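Side-chain contacts in twin-arginine translocation pathway signal (Rhodoferax ferrireducens, PDB 5IM2), which probably serves as the solute-binding protein of a TRAP transporter and holds a copurified benzoate between its two lobes: residues L231-E234 with V235-S238; E341-Q345 with R346-G350; M267-A270 with S271-L275; L289-S292 with G293-R297; W113-P116 with G117-A120. One frame throughout, in Å; residues are numbered along the deposited sequence.

Contact 1: L231-E234 with V235-S238; sequences LPWE and VVPS. With BEZ (benzoic acid), chain B.
Where strand 228-232 runs out into the turn that enters a short 3-10 segment, L231, P232, E234 and V235 together line one wall of the benzoate pocket. The turn is closed by one backbone bond, V236 N to W233 O at 3.2 Å. Against it pack the apolar groups: CD2 of L231 meets CG1 of V235 at 3.9 Å, the two side chains crossing at about a right angle. V235 CG1 sits between its own backbone N and carbonyl carbon (chi1 72°), a placement that turns it back to within 3.5 Å of P232 O, while the same methyl also borders benzoate C5. The ring of benzoate is bordered by P232 CD, 3.7 Å from C6, and by V235 CB, 3.7 Å from C5, while L231 CD2 lies 3.5 Å from the carboxylate O1. E234 folds back over its own backbone, bent at chi2 (86°), which brings OE2 within 3.5 Å of V235 CB and equally near benzoate C5. Its carboxylate is held from two directions, OE1 by N62 and OE2 by Q299. With an alanine here, N62 and Q299 are likely to lose their carboxylate acceptor, and a gap would probably open beside V235 and the ligand ring. The indole NE1 of W233 is hydrogen-bonded to E250. The chemistry is therefore divided: aliphatic carbons border the aromatic ring, the benzoate carboxylate is gripped by R192 and Y118, and the one acidic group at the ring has its oxygens engaged by amides.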
loop_
_atom_site.group_PDB
_atom_site.type_symbol
_atom_site.label_atom_id
_atom_site.label_comp_id
_atom_site.label_asym_id
_atom_site.label_seq_id
_atom_site.Cartn_x
_atom_site.Cartn_y
_atom_site.Cartn_z
ATOM N N LEU A 231 8.674 -1.720 -5.398
ATOM C CA LEU A 231 8.135 -0.504 -4.787
ATOM C C LEU A 231 7.426 0.284 -5.872
ATOM O O LEU A 231 7.885 0.280 -7.019
ATOM C CB LEU A 231 9.217 0.406 -4.209
ATOM C CG LEU A 231 10.086 -0.094 -3.079
ATOM C CD1 LEU A 231 11.344 0.750 -2.921
ATOM C CD2 LEU A 231 9.236 -0.084 -1.846
ATOM N N PRO A 232 6.406 1.072 -5.530
ATOM C CA PRO A 232 5.955 2.100 -6.474
ATOM C C PRO A 232 6.977 3.234 -6.549
ATOM O O PRO A 232 7.815 3.408 -5.662
ATOM C CB PRO A 232 4.641 2.583 -5.864
ATOM C CG PRO A 232 4.897 2.454 -4.390
ATOM C CD PRO A 232 5.710 1.187 -4.232
ATOM N N TRP A 233 6.850 4.050 -7.602
ATOM C CA TRP A 233 7.792 5.132 -7.846
ATOM C C TRP A 233 7.776 6.170 -6.739
ATOM O O TRP A 233 8.826 6.733 -6.403
ATOM C CB TRP A 233 7.483 5.827 -9.180
ATOM C CG TRP A 233 8.184 5.257 -10.377
ATOM C CD1 TRP A 233 7.604 4.764 -11.504
ATOM C CD2 TRP A 233 9.601 5.122 -10.568
ATOM N NE1 TRP A 233 8.561 4.321 -12.384
ATOM C CE2 TRP A 233 9.797 4.525 -11.834
ATOM C CE3 TRP A 233 10.715 5.428 -9.787
ATOM C CZ2 TRP A 233 11.066 4.265 -12.351
ATOM C CZ3 TRP A 233 11.970 5.161 -10.295
ATOM C CH2 TRP A 233 12.131 4.584 -11.572
ATOM N N GLU A 234 6.601 6.442 -6.159
ATOM C CA GLU A 234 6.457 7.634 -5.341
ATOM C C GLU A 234 7.333 7.570 -4.084
ATOM O O GLU A 234 7.811 8.618 -3.615
ATOM C CB GLU A 234 4.979 7.856 -4.987
ATOM C CG GLU A 234 4.355 6.797 -4.124
ATOM C CD GLU A 234 4.554 6.985 -2.616
ATOM O OE1 GLU A 234 4.870 8.119 -2.150
ATOM O OE2 GLU A 234 4.386 5.956 -1.914
ATOM N N VAL A 235 7.561 6.363 -3.548
ATOM C CA VAL A 235 8.249 6.214 -2.264
ATOM C C VAL A 235 9.747 6.131 -2.434
ATOM O O VAL A 235 10.480 6.286 -1.446
ATOM C CB VAL A 235 7.717 4.974 -1.519
ATOM C CG1 VAL A 235 8.188 3.676 -2.157
ATOM C CG2 VAL A 235 8.075 5.053 -0.033
ATOM N N VAL A 236 10.221 5.948 -3.660
ATOM C CA VAL A 236 11.623 5.588 -3.879
ATOM C C VAL A 236 12.563 6.638 -3.299
ATOM O O VAL A 236 13.530 6.264 -2.610
ATOM C CB VAL A 236 11.855 5.341 -5.379
ATOM C CG1 VAL A 236 13.329 5.511 -5.811
ATOM C CG2 VAL A 236 11.316 4.006 -5.768
ATOM N N PRO A 237 12.374 7.934 -3.546
ATOM C CA PRO A 237 13.330 8.905 -3.004
ATOM C C PRO A 237 13.334 8.998 -1.489
ATOM O O PRO A 237 14.348 9.425 -0.928
ATOM C CB PRO A 237 12.893 10.234 -3.629
ATOM C CG PRO A 237 11.923 9.889 -4.697
ATOM C CD PRO A 237 11.345 8.566 -4.396
ATOM N N SER A 238 12.244 8.640 -0.806
ATOM C CA SER A 238 12.200 8.778 0.645
ATOM C C SER A 238 13.141 7.801 1.329
ATOM O O SER A 238 13.555 8.067 2.462
ATOM C CB SER A 238 10.766 8.580 1.177
ATOM O OG SER A 238 10.419 7.186 1.271
HETATM C C BEZ B . 6.034 -0.629 0.702
HETATM O O1 BEZ B . 6.233 -1.260 -0.376
HETATM O O2 BEZ B . 6.282 -1.189 1.796
HETATM C C1 BEZ B . 5.541 0.786 0.664
HETATM C C2 BEZ B . 5.308 1.469 1.854
HETATM C C3 BEZ B . 4.880 2.797 1.793
HETATM C C4 BEZ B . 4.670 3.399 0.565
HETATM C C5 BEZ B . 4.878 2.708 -0.613
HETATM C C6 BEZ B . 5.320 1.382 -0.562
#

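Contact 2: E341-Q345 with R346-G350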
loop_
_atom_site.group_PDB
_atom_site.type_symbol
_atom_site.label_atom_id
_atom_site.label_comp_id
_atom_site.label_asym_id
_atom_site.label_seq_id
_atom_site.Cartn_x
_atom_site.Cartn_y
_atom_site.Cartn_z
ATOM N N GLU A 341 -8.620 -20.372 -2.975
ATOM C CA GLU A 341 -8.624 -21.612 -2.210
ATOM C C GLU A 341 -8.313 -21.356 -0.733
ATOM O O GLU A 341 -8.943 -21.950 0.157
ATOM C CB GLU A 341 -7.624 -22.570 -2.849
ATOM C CG GLU A 341 -7.668 -23.988 -2.334
ATOM C CD GLU A 341 -6.891 -24.949 -3.219
ATOM O OE1 GLU A 341 -6.199 -24.470 -4.145
ATOM O OE2 GLU A 341 -6.975 -26.179 -2.996
ATOM N N ASP A 342 -7.355 -20.466 -0.448
ATOM C CA ASP A 342 -7.043 -20.106 0.937
ATOM C C ASP A 342 -8.234 -19.451 1.631
ATOM O O ASP A 342 -8.475 -19.702 2.824
ATOM C CB ASP A 342 -5.830 -19.176 0.986
ATOM C CG ASP A 342 -5.376 -18.909 2.388
ATOM O OD1 ASP A 342 -5.300 -19.879 3.175
ATOM O OD2 ASP A 342 -5.099 -17.741 2.723
ATOM N N MET A 343 -8.972 -18.581 0.920
ATOM C CA MET A 343 -10.152 -17.959 1.528
ATOM C C MET A 343 -11.221 -19.011 1.826
ATOM O O MET A 343 -11.865 -18.975 2.879
ATOM C CB MET A 343 -10.724 -16.870 0.621
ATOM C CG MET A 343 -9.805 -15.635 0.409
ATOM S SD MET A 343 -9.123 -14.889 1.911
ATOM C CE MET A 343 -7.482 -15.602 1.805
ATOM N N ASN A 344 -11.441 -19.942 0.903
ATOM C CA ASN A 344 -12.423 -20.988 1.151
ATOM C C ASN A 344 -12.055 -21.795 2.391
ATOM O O ASN A 344 -12.925 -22.142 3.202
ATOM C CB ASN A 344 -12.523 -21.929 -0.052
ATOM C CG ASN A 344 -13.147 -21.281 -1.274
ATOM O OD1 ASN A 344 -13.860 -20.275 -1.186
ATOM N ND2 ASN A 344 -12.880 -21.872 -2.432
ATOM N N GLN A 345 -10.770 -22.142 2.541
ATOM C CA GLN A 345 -10.347 -22.876 3.725
ATOM C C GLN A 345 -10.522 -22.063 5.003
ATOM O O GLN A 345 -10.622 -22.653 6.086
ATOM C CB GLN A 345 -8.888 -23.305 3.576
ATOM C CG GLN A 345 -8.710 -24.507 2.678
ATOM C CD GLN A 345 -7.423 -24.469 1.878
ATOM O OE1 GLN A 345 -6.481 -23.747 2.216
ATOM N NE2 GLN A 345 -7.378 -25.253 0.803
ATOM N N ARG A 346 -10.528 -20.733 4.907
ATOM C CA ARG A 346 -10.757 -19.872 6.062
ATOM C C ARG A 346 -12.239 -19.660 6.352
ATOM O O ARG A 346 -12.570 -18.932 7.294
ATOM C CB ARG A 346 -10.058 -18.535 5.851
ATOM C CG ARG A 346 -8.572 -18.669 5.856
ATOM C CD ARG A 346 -7.959 -17.350 5.478
ATOM N NE ARG A 346 -6.507 -17.372 5.429
ATOM C CZ ARG A 346 -5.707 -17.037 6.434
ATOM N NH1 ARG A 346 -6.204 -16.639 7.599
ATOM N NH2 ARG A 346 -4.398 -17.089 6.264
ATOM N N GLY A 347 -13.123 -20.307 5.593
ATOM C CA GLY A 347 -14.555 -20.210 5.792
ATOM C C GLY A 347 -15.210 -19.078 5.051
ATOM O O GLY A 347 -16.402 -18.826 5.264
ATOM N N PHE A 348 -14.458 -18.359 4.233
ATOM C CA PHE A 348 -14.969 -17.266 3.416
ATOM C C PHE A 348 -15.364 -17.777 2.046
ATOM O O PHE A 348 -15.022 -18.890 1.649
ATOM C CB PHE A 348 -13.917 -16.177 3.258
ATOM C CG PHE A 348 -13.366 -15.684 4.553
ATOM C CD1 PHE A 348 -14.204 -15.324 5.603
ATOM C CD2 PHE A 348 -11.998 -15.576 4.725
ATOM C CE1 PHE A 348 -13.669 -14.871 6.807
ATOM C CE2 PHE A 348 -11.468 -15.141 5.918
ATOM C CZ PHE A 348 -12.302 -14.792 6.962
ATOM N N ASP A 349 -16.078 -16.924 1.299
ATOM C CA ASP A 349 -16.544 -17.256 -0.053
ATOM C C ASP A 349 -15.564 -16.652 -1.052
ATOM O O ASP A 349 -15.762 -15.556 -1.560
ATOM C CB ASP A 349 -17.958 -16.730 -0.268
ATOM C CG ASP A 349 -18.561 -17.183 -1.582
ATOM O OD1 ASP A 349 -17.813 -17.707 -2.458
ATOM O OD2 ASP A 349 -19.792 -17.005 -1.727
ATOM N N GLY A 350 -14.477 -17.386 -1.313
ATOM C CA GLY A 350 -13.339 -16.788 -2.000
ATOM C C GLY A 350 -13.672 -16.367 -3.420
ATOM O O GLY A 350 -13.258 -15.301 -3.885
HETATM O O HOH W 1 -2.874 -18.920 4.702
HETATM O O HOH W 2 -15.492 -19.667 -3.218
#
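Helix 334-345 ends here in a Schellman motif: G347, at positive phi (88°), is the first residue to leave helical geometry, and two bonds run back into the last turn, F348 N to M343 O at 3.0 Å and G347 N to N344 O at 3.0 Å. With phi positive, a CB at G347 would collide with the carbonyl oxygen of R346, so glycine suits this position. One turn back along the helix, R346 finds D342 in a salt bridge, NE to OD2 at 3.1 Å with a nearly straight N-H (165°). The guanidinium presents its edge, the acceptor lying close to its plane, whereas OD2 is met from above the carboxylate, so that the two flat groups stand nearly perpendicular (87°). A water bonded to D342 OD1 and R346 NH2 closes a second path between them, and R196 adds another salt bridge at OD2. M343, bent at chi2 and chi3, sends its sulfur to the F348 ring, SD to CD2 at 4.1 Å, an oblique Met-aromatic contact; P124 borders both side chains. N344 works in the other direction: OD1 accepts from G350 N at 3.0 Å, at the start of helix 350-367, and a water joins it to D349 OD1, which as N-cap accepts from Q352 N. With two arginines at D342 OD2, the carboxylate is probably stabilised in its charged form, and N344 links the end of one helix to the beginning of the next through a side-chain amide oxygen that takes bonds from both a backbone N-H and a water.

Contact 3: M267-A270 with S271-L275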
loop_
_atom_site.group_PDB
_atom_site.type_symbol
_atom_site.label_atom_id
_atom_site.label_comp_id
_atom_site.label_asym_id
_atom_site.label_seq_id
_atom_site.Cartn_x
_atom_site.Cartn_y
_atom_site.Cartn_z
ATOM N N MET A 267 -8.153 4.029 13.538
ATOM C CA MET A 267 -8.255 4.764 14.796
ATOM C C MET A 267 -8.668 3.846 15.934
ATOM O O MET A 267 -9.462 2.919 15.744
ATOM C CB MET A 267 -9.272 5.925 14.654
ATOM C CG MET A 267 -9.247 6.869 15.807
ATOM S SD MET A 267 -10.264 8.330 15.517
ATOM C CE MET A 267 -9.972 9.150 17.077
ATOM N N ASN A 268 -8.117 4.097 17.122
ATOM C CA ASN A 268 -8.581 3.438 18.334
ATOM C C ASN A 268 -10.083 3.649 18.534
ATOM O O ASN A 268 -10.567 4.781 18.533
ATOM C CB ASN A 268 -7.804 3.995 19.533
ATOM C CG ASN A 268 -8.245 3.409 20.831
ATOM O OD1 ASN A 268 -8.980 4.041 21.599
ATOM N ND2 ASN A 268 -7.790 2.190 21.118
ATOM N N LYS A 269 -10.819 2.558 18.762
ATOM C CA LYS A 269 -12.275 2.641 18.892
ATOM C C LYS A 269 -12.695 3.424 20.136
ATOM O O LYS A 269 -13.620 4.243 20.078
ATOM C CB LYS A 269 -12.874 1.231 18.915
ATOM C CG LYS A 269 -14.302 1.140 18.365
ATOM C CD LYS A 269 -14.554 -0.187 17.628
ATOM C CE LYS A 269 -14.050 -1.372 18.434
ATOM N NZ LYS A 269 -14.752 -2.647 18.098
ATOM N N ALA A 270 -12.045 3.179 21.272
ATOM C CA ALA A 270 -12.379 3.918 22.485
ATOM C C ALA A 270 -12.193 5.424 22.285
ATOM O O ALA A 270 -13.034 6.231 22.703
ATOM C CB ALA A 270 -11.511 3.413 23.636
ATOM N N SER A 271 -11.094 5.810 21.640
ATOM C CA SER A 271 -10.782 7.217 21.434
ATOM C C SER A 271 -11.820 7.881 20.538
ATOM O O SER A 271 -12.246 9.018 20.787
ATOM C CB SER A 271 -9.382 7.326 20.823
ATOM O OG SER A 271 -9.027 8.671 20.601
ATOM N N TYR A 272 -12.262 7.167 19.511
ATOM C CA TYR A 272 -13.248 7.695 18.578
ATOM C C TYR A 272 -14.611 7.849 19.238
ATOM O O TYR A 272 -15.268 8.886 19.095
ATOM C CB TYR A 272 -13.305 6.764 17.369
ATOM C CG TYR A 272 -14.432 7.004 16.398
ATOM C CD1 TYR A 272 -14.282 7.875 15.346
ATOM C CD2 TYR A 272 -15.618 6.295 16.499
ATOM C CE1 TYR A 272 -15.306 8.072 14.432
ATOM C CE2 TYR A 272 -16.640 6.484 15.600
ATOM C CZ TYR A 272 -16.472 7.366 14.568
ATOM O OH TYR A 272 -17.501 7.558 13.698
ATOM N N GLN A 273 -15.047 6.828 19.977
ATOM C CA GLN A 273 -16.320 6.915 20.694
ATOM C C GLN A 273 -16.287 7.987 21.774
ATOM O O GLN A 273 -17.333 8.552 22.113
ATOM C CB GLN A 273 -16.667 5.546 21.281
ATOM C CG GLN A 273 -16.948 4.489 20.200
ATOM C CD GLN A 273 -17.044 3.071 20.751
ATOM O OE1 GLN A 273 -16.854 2.843 21.945
ATOM N NE2 GLN A 273 -17.335 2.109 19.875
ATOM N N ALA A 274 -15.102 8.308 22.303
ATOM C CA ALA A 274 -14.960 9.319 23.336
ATOM C C ALA A 274 -14.984 10.757 22.815
ATOM O O ALA A 274 -15.019 11.688 23.632
ATOM C CB ALA A 274 -13.653 9.082 24.088
ATOM N N LEU A 275 -14.950 10.971 21.506
ATOM C CA LEU A 275 -14.973 12.321 20.969
ATOM C C LEU A 275 -16.344 12.941 21.224
ATOM O O LEU A 275 -17.354 12.227 21.298
ATOM C CB LEU A 275 -14.691 12.318 19.472
ATOM C CG LEU A 275 -13.279 11.995 18.976
ATOM C CD1 LEU A 275 -13.257 11.805 17.459
ATOM C CD2 LEU A 275 -12.290 13.071 19.426
#
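N268 OD1 accepts the backbone N-H of S271 at 2.8 Å, the donor tilted (21°) from the amide's carbonyl plane. With CG anti to its backbone N (chi1 178°), the side chain swings forward so that OD1 also lies 3.4 Å from S271 CB, while ND2 donates to A104 O. Replacing N268 with an alanine is likely to strip S271 N of this cap and leave A104 O without its amide donor. The arrangement is an N-cap: N268 stands just before helix 269-273, where the chain leaves strand 262-267, and the first full helical bond follows from Y272 N to N268 O at 3.1 Å. M267, the strand's last residue, extends fully beyond CG and runs across Y272 at about a right angle. M267 SD lies at the edge of the Y272 ring, 5.3 Å from its centroid, a Met-aromatic contact, and 3.9 Å from Y272 CB; M267 CE goes on to L275 CD1 at 4.2 Å. The M267 side chain also touches L163 of adjacent strand 161-167 and L51 of strand 49-55. K269 and Q273 lie side by side, CG of K269 3.5 Å from NE2 of Q273. K269 NZ bonds to K158 O; the Y272 hydroxyl bonds to D284.

Contact 4: L289-S292 with G293-R297; sequences LQTS and GWLGR
Between T291 and L295 the side-chain contact is apolar and light: CG2 of T291 and CD1 of L295 come within 4.2 Å, the two side chains lying side by side and pointing the same way. T291 puts CG2 anti to its backbone N (chi1 -66° for OG1), which sets the methyl rather than the hydroxyl on the leucine's side. L295 CG also packs at 3.4 Å over T291 O. Backbone hydrogen bonds supply the rest. T291 O accepts from L295 N at 2.9 Å, Q290 O from W294 N at 2.9 Å, and L289 O from G293 N at 3.0 Å, while G296 N reaches S292 O at 3.2 Å. This unbroken i to i+4 series belongs to helix 289-301, which packs on strand 161-167 and touches helices 62-78 and 138-152. T291 and L295 both rest on A164 of that strand; S292 joins them there and bonds through OG to G288 O one turn back and to L165 N. As to the indole, T291 O lies at the edge of the W294 ring, near its plane, 4.1 Å from W294 CE3, and the tryptophan side chain meets V70. R297, at the far end, forms a salt bridge with E139 of helix 138-152.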
loop_
_atom_site.group_PDB
_atom_site.type_symbol
_atom_site.label_atom_id
_atom_site.label_comp_id
_atom_site.label_asym_id
_atom_site.label_seq_id
_atom_site.Cartn_x
_atom_site.Cartn_y
_atom_site.Cartn_z
ATOM N N LEU A 289 -15.312 6.695 1.719
ATOM C CA LEU A 289 -15.053 6.507 0.295
ATOM C C LEU A 289 -14.226 7.644 -0.295
ATOM O O LEU A 289 -13.247 7.411 -1.016
ATOM C CB LEU A 289 -16.397 6.391 -0.431
ATOM C CG LEU A 289 -16.376 6.163 -1.935
ATOM C CD1 LEU A 289 -15.775 4.808 -2.236
ATOM C CD2 LEU A 289 -17.772 6.238 -2.511
ATOM N N GLN A 290 -14.667 8.885 -0.090
ATOM C CA GLN A 290 -13.985 10.002 -0.745
ATOM C C GLN A 290 -12.562 10.148 -0.239
ATOM O O GLN A 290 -11.628 10.344 -1.027
ATOM C CB GLN A 290 -14.766 11.306 -0.533
ATOM C CG GLN A 290 -16.063 11.403 -1.354
ATOM C CD GLN A 290 -17.172 10.472 -0.868
ATOM O OE1 GLN A 290 -17.261 10.149 0.324
ATOM N NE2 GLN A 290 -18.022 10.033 -1.800
ATOM N N THR A 291 -12.370 10.044 1.070
ATOM C CA THR A 291 -11.026 10.135 1.630
ATOM C C THR A 291 -10.139 9.000 1.123
ATOM O O THR A 291 -8.953 9.214 0.827
ATOM C CB THR A 291 -11.115 10.139 3.160
ATOM O OG1 THR A 291 -11.777 11.335 3.586
ATOM C CG2 THR A 291 -9.757 10.136 3.786
ATOM N N SER A 292 -10.696 7.790 1.019
ATOM C CA SER A 292 -9.948 6.662 0.469
ATOM C C SER A 292 -9.483 6.932 -0.954
ATOM O O SER A 292 -8.308 6.729 -1.277
ATOM C CB SER A 292 -10.804 5.387 0.529
ATOM O OG SER A 292 -11.055 5.026 1.897
ATOM N N GLY A 293 -10.383 7.395 -1.828
ATOM C CA GLY A 293 -9.971 7.733 -3.176
ATOM C C GLY A 293 -8.920 8.828 -3.217
ATOM O O GLY A 293 -7.989 8.768 -4.013
ATOM N N TRP A 294 -9.059 9.841 -2.352
ATOM C CA TRP A 294 -8.146 10.972 -2.357
ATOM C C TRP A 294 -6.742 10.538 -1.940
ATOM O O TRP A 294 -5.756 10.903 -2.580
ATOM C CB TRP A 294 -8.694 12.070 -1.442
ATOM C CG TRP A 294 -7.729 13.123 -1.253
ATOM C CD1 TRP A 294 -7.428 14.124 -2.130
ATOM C CD2 TRP A 294 -6.851 13.280 -0.132
ATOM N NE1 TRP A 294 -6.415 14.907 -1.608
ATOM C CE2 TRP A 294 -6.050 14.406 -0.382
ATOM C CE3 TRP A 294 -6.676 12.579 1.069
ATOM C CZ2 TRP A 294 -5.081 14.846 0.525
ATOM C CZ3 TRP A 294 -5.719 13.020 1.965
ATOM C CH2 TRP A 294 -4.935 14.140 1.689
ATOM N N LEU A 295 -6.640 9.703 -0.916
ATOM C CA LEU A 295 -5.335 9.197 -0.500
ATOM C C LEU A 295 -4.650 8.439 -1.626
ATOM O O LEU A 295 -3.452 8.622 -1.878
ATOM C CB LEU A 295 -5.479 8.307 0.738
ATOM C CG LEU A 295 -5.797 9.025 2.039
ATOM C CD1 LEU A 295 -6.169 8.058 3.148
ATOM C CD2 LEU A 295 -4.563 9.832 2.475
ATOM N N GLY A 296 -5.372 7.517 -2.272
ATOM C CA GLY A 296 -4.798 6.800 -3.398
ATOM C C GLY A 296 -4.393 7.722 -4.538
ATOM O O GLY A 296 -3.329 7.562 -5.129
ATOM N N ARG A 297 -5.245 8.699 -4.876
ATOM C CA ARG A 297 -4.919 9.607 -5.961
ATOM C C ARG A 297 -3.594 10.327 -5.684
ATOM O O ARG A 297 -2.724 10.427 -6.563
ATOM C CB ARG A 297 -6.052 10.615 -6.159
ATOM C CG ARG A 297 -5.864 11.445 -7.363
ATOM C CD ARG A 297 -6.949 12.483 -7.623
ATOM N NE ARG A 297 -6.535 13.222 -8.809
ATOM C CZ ARG A 297 -7.028 13.077 -10.036
ATOM N NH1 ARG A 297 -8.051 12.259 -10.294
ATOM N NH2 ARG A 297 -6.508 13.805 -11.016
#

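Contact 5: W113-P116 with G117-A120. With BEZ (benzoic acid), chain B.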
loop_
_atom_site.group_PDB
_atom_site.type_symbol
_atom_site.label_atom_id
_atom_site.label_comp_id
_atom_site.label_asym_id
_atom_site.label_seq_id
_atom_site.Cartn_x
_atom_site.Cartn_y
_atom_site.Cartn_z
ATOM N N TRP A 113 -1.288 4.682 10.254
ATOM C CA TRP A 113 -1.366 4.377 8.830
ATOM C C TRP A 113 -0.325 3.301 8.564
ATOM O O TRP A 113 0.867 3.504 8.861
ATOM C CB TRP A 113 -1.098 5.624 7.973
ATOM C CG TRP A 113 -1.220 5.492 6.486
ATOM C CD1 TRP A 113 -2.353 5.661 5.738
ATOM C CD2 TRP A 113 -0.159 5.259 5.561
ATOM N NE1 TRP A 113 -2.059 5.515 4.394
ATOM C CE2 TRP A 113 -0.719 5.301 4.261
ATOM C CE3 TRP A 113 1.214 5.023 5.697
ATOM C CZ2 TRP A 113 0.035 5.097 3.112
ATOM C CZ3 TRP A 113 1.957 4.818 4.559
ATOM C CH2 TRP A 113 1.374 4.875 3.285
ATOM N N THR A 114 -0.778 2.151 8.087
ATOM C CA THR A 114 0.101 0.996 7.915
ATOM C C THR A 114 -0.347 0.157 6.724
ATOM O O THR A 114 -1.421 0.363 6.158
ATOM C CB THR A 114 0.145 0.138 9.195
ATOM O OG1 THR A 114 1.288 -0.732 9.161
ATOM C CG2 THR A 114 -1.150 -0.706 9.345
ATOM N N ILE A 115 0.505 -0.790 6.344
ATOM C CA ILE A 115 0.149 -1.854 5.408
ATOM C C ILE A 115 -0.361 -3.050 6.216
ATOM O O ILE A 115 0.418 -3.630 7.003
ATOM C CB ILE A 115 1.357 -2.244 4.542
ATOM C CG1 ILE A 115 1.739 -1.070 3.627
ATOM C CG2 ILE A 115 1.083 -3.508 3.732
ATOM C CD1 ILE A 115 2.876 -1.299 2.619
ATOM N N PRO A 116 -1.645 -3.453 6.062
ATOM C CA PRO A 116 -2.134 -4.643 6.782
ATOM C C PRO A 116 -1.237 -5.865 6.629
ATOM O O PRO A 116 -0.975 -6.527 7.633
ATOM C CB PRO A 116 -3.531 -4.858 6.177
ATOM C CG PRO A 116 -3.950 -3.449 5.756
ATOM C CD PRO A 116 -2.696 -2.836 5.233
ATOM N N GLY A 117 -0.733 -6.142 5.417
ATOM C CA GLY A 117 0.078 -7.324 5.145
ATOM C C GLY A 117 1.465 -7.290 5.755
ATOM O O GLY A 117 2.185 -8.281 5.666
ATOM N N TYR A 118 1.872 -6.175 6.367
ATOM C CA TYR A 118 3.062 -6.231 7.220
ATOM C C TYR A 118 2.892 -7.207 8.388
ATOM O O TYR A 118 3.893 -7.630 8.972
ATOM C CB TYR A 118 3.377 -4.844 7.787
ATOM C CG TYR A 118 4.076 -3.854 6.863
ATOM C CD1 TYR A 118 4.457 -4.179 5.557
ATOM C CD2 TYR A 118 4.322 -2.544 7.304
ATOM C CE1 TYR A 118 5.107 -3.239 4.732
ATOM C CE2 TYR A 118 4.966 -1.630 6.518
ATOM C CZ TYR A 118 5.375 -1.962 5.230
ATOM O OH TYR A 118 6.030 -0.994 4.489
ATOM N N THR A 119 1.660 -7.575 8.731
ATOM C CA THR A 119 1.358 -8.563 9.770
ATOM C C THR A 119 0.789 -9.799 9.069
ATOM O O THR A 119 -0.393 -9.831 8.726
ATOM C CB THR A 119 0.372 -7.990 10.785
ATOM O OG1 THR A 119 0.673 -6.612 11.029
ATOM C CG2 THR A 119 0.445 -8.746 12.088
ATOM N N ALA A 120 1.635 -10.809 8.870
ATOM C CA ALA A 120 1.360 -12.022 8.099
ATOM C C ALA A 120 0.002 -12.664 8.395
ATOM O O ALA A 120 -0.310 -12.988 9.541
ATOM C CB ALA A 120 2.475 -13.030 8.393
HETATM C C BEZ B . 6.034 -0.629 0.702
HETATM O O1 BEZ B . 6.233 -1.260 -0.376
HETATM O O2 BEZ B . 6.282 -1.189 1.796
HETATM C C1 BEZ B . 5.541 0.786 0.664
HETATM C C2 BEZ B . 5.308 1.469 1.854
HETATM C C3 BEZ B . 4.880 2.797 1.793
HETATM C C4 BEZ B . 4.670 3.399 0.565
HETATM C C5 BEZ B . 4.878 2.708 -0.613
HETATM C C6 BEZ B . 5.320 1.382 -0.562
HETATM O O HOH W 3 -0.483 -4.442 9.839
#
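I115 packs over one face of Y118: its CB stands 3.7 Å from the centroid of the phenol ring and only 8° off the ring normal, a CH-pi contact. I115 CD1 goes on to Y118 CE1 at 3.6 Å. The same I115 CD1 lies 3.5 Å from benzoate O2. With CG1 anti to its carbonyl carbon (chi1 -66°) and the chain extended at chi2, I115 lies under the ring and still reaches the ligand. Y118 OH donates to benzoate O2 at 2.7 Å, that oxygen lying near the ring plane, and also bonds with L214 N; R192 holds the carboxylate as well. These two residues belong to the benzoate pocket, carried on the turn where strand 111-114 of the five-stranded sheet gives way to a short 3-10 segment. That turn is fixed by Y118 N to I115 O at 3.0 Å and by T119 N to P116 O at 3.0 Å. A water that donates to P116 O is also hydrogen-bonded to T119 OG1, 2.7 Å away, and A98 O is a further partner of that hydroxyl. Farther out, F56 meets the Y118 ring, and P116 packs on T262 and V264 of the adjoining strand.

Overall arrangement
All five contacts are local and follow one another along the chain, none nesting in or crossing another. Contact 5 comes first, turning the chain out of strand 111-114 of the five-stranded sheet; contact 1 does the same after strand 228-232 of the six-stranded one. Their centres lie about 18 Å apart and both touch benzoate, so the ligand bridges turns from the two sheets. Contact 3 then leads from strand 262-267 into helix 269-273, and contact 4 is a stretch of helix 289-301 lying on the same sheet, about 5 Å from contact 5 at the nearest atoms. Contact 2 comes last, joining helices 334-345 and 350-367, its centre about 33 Å from that of contact 1.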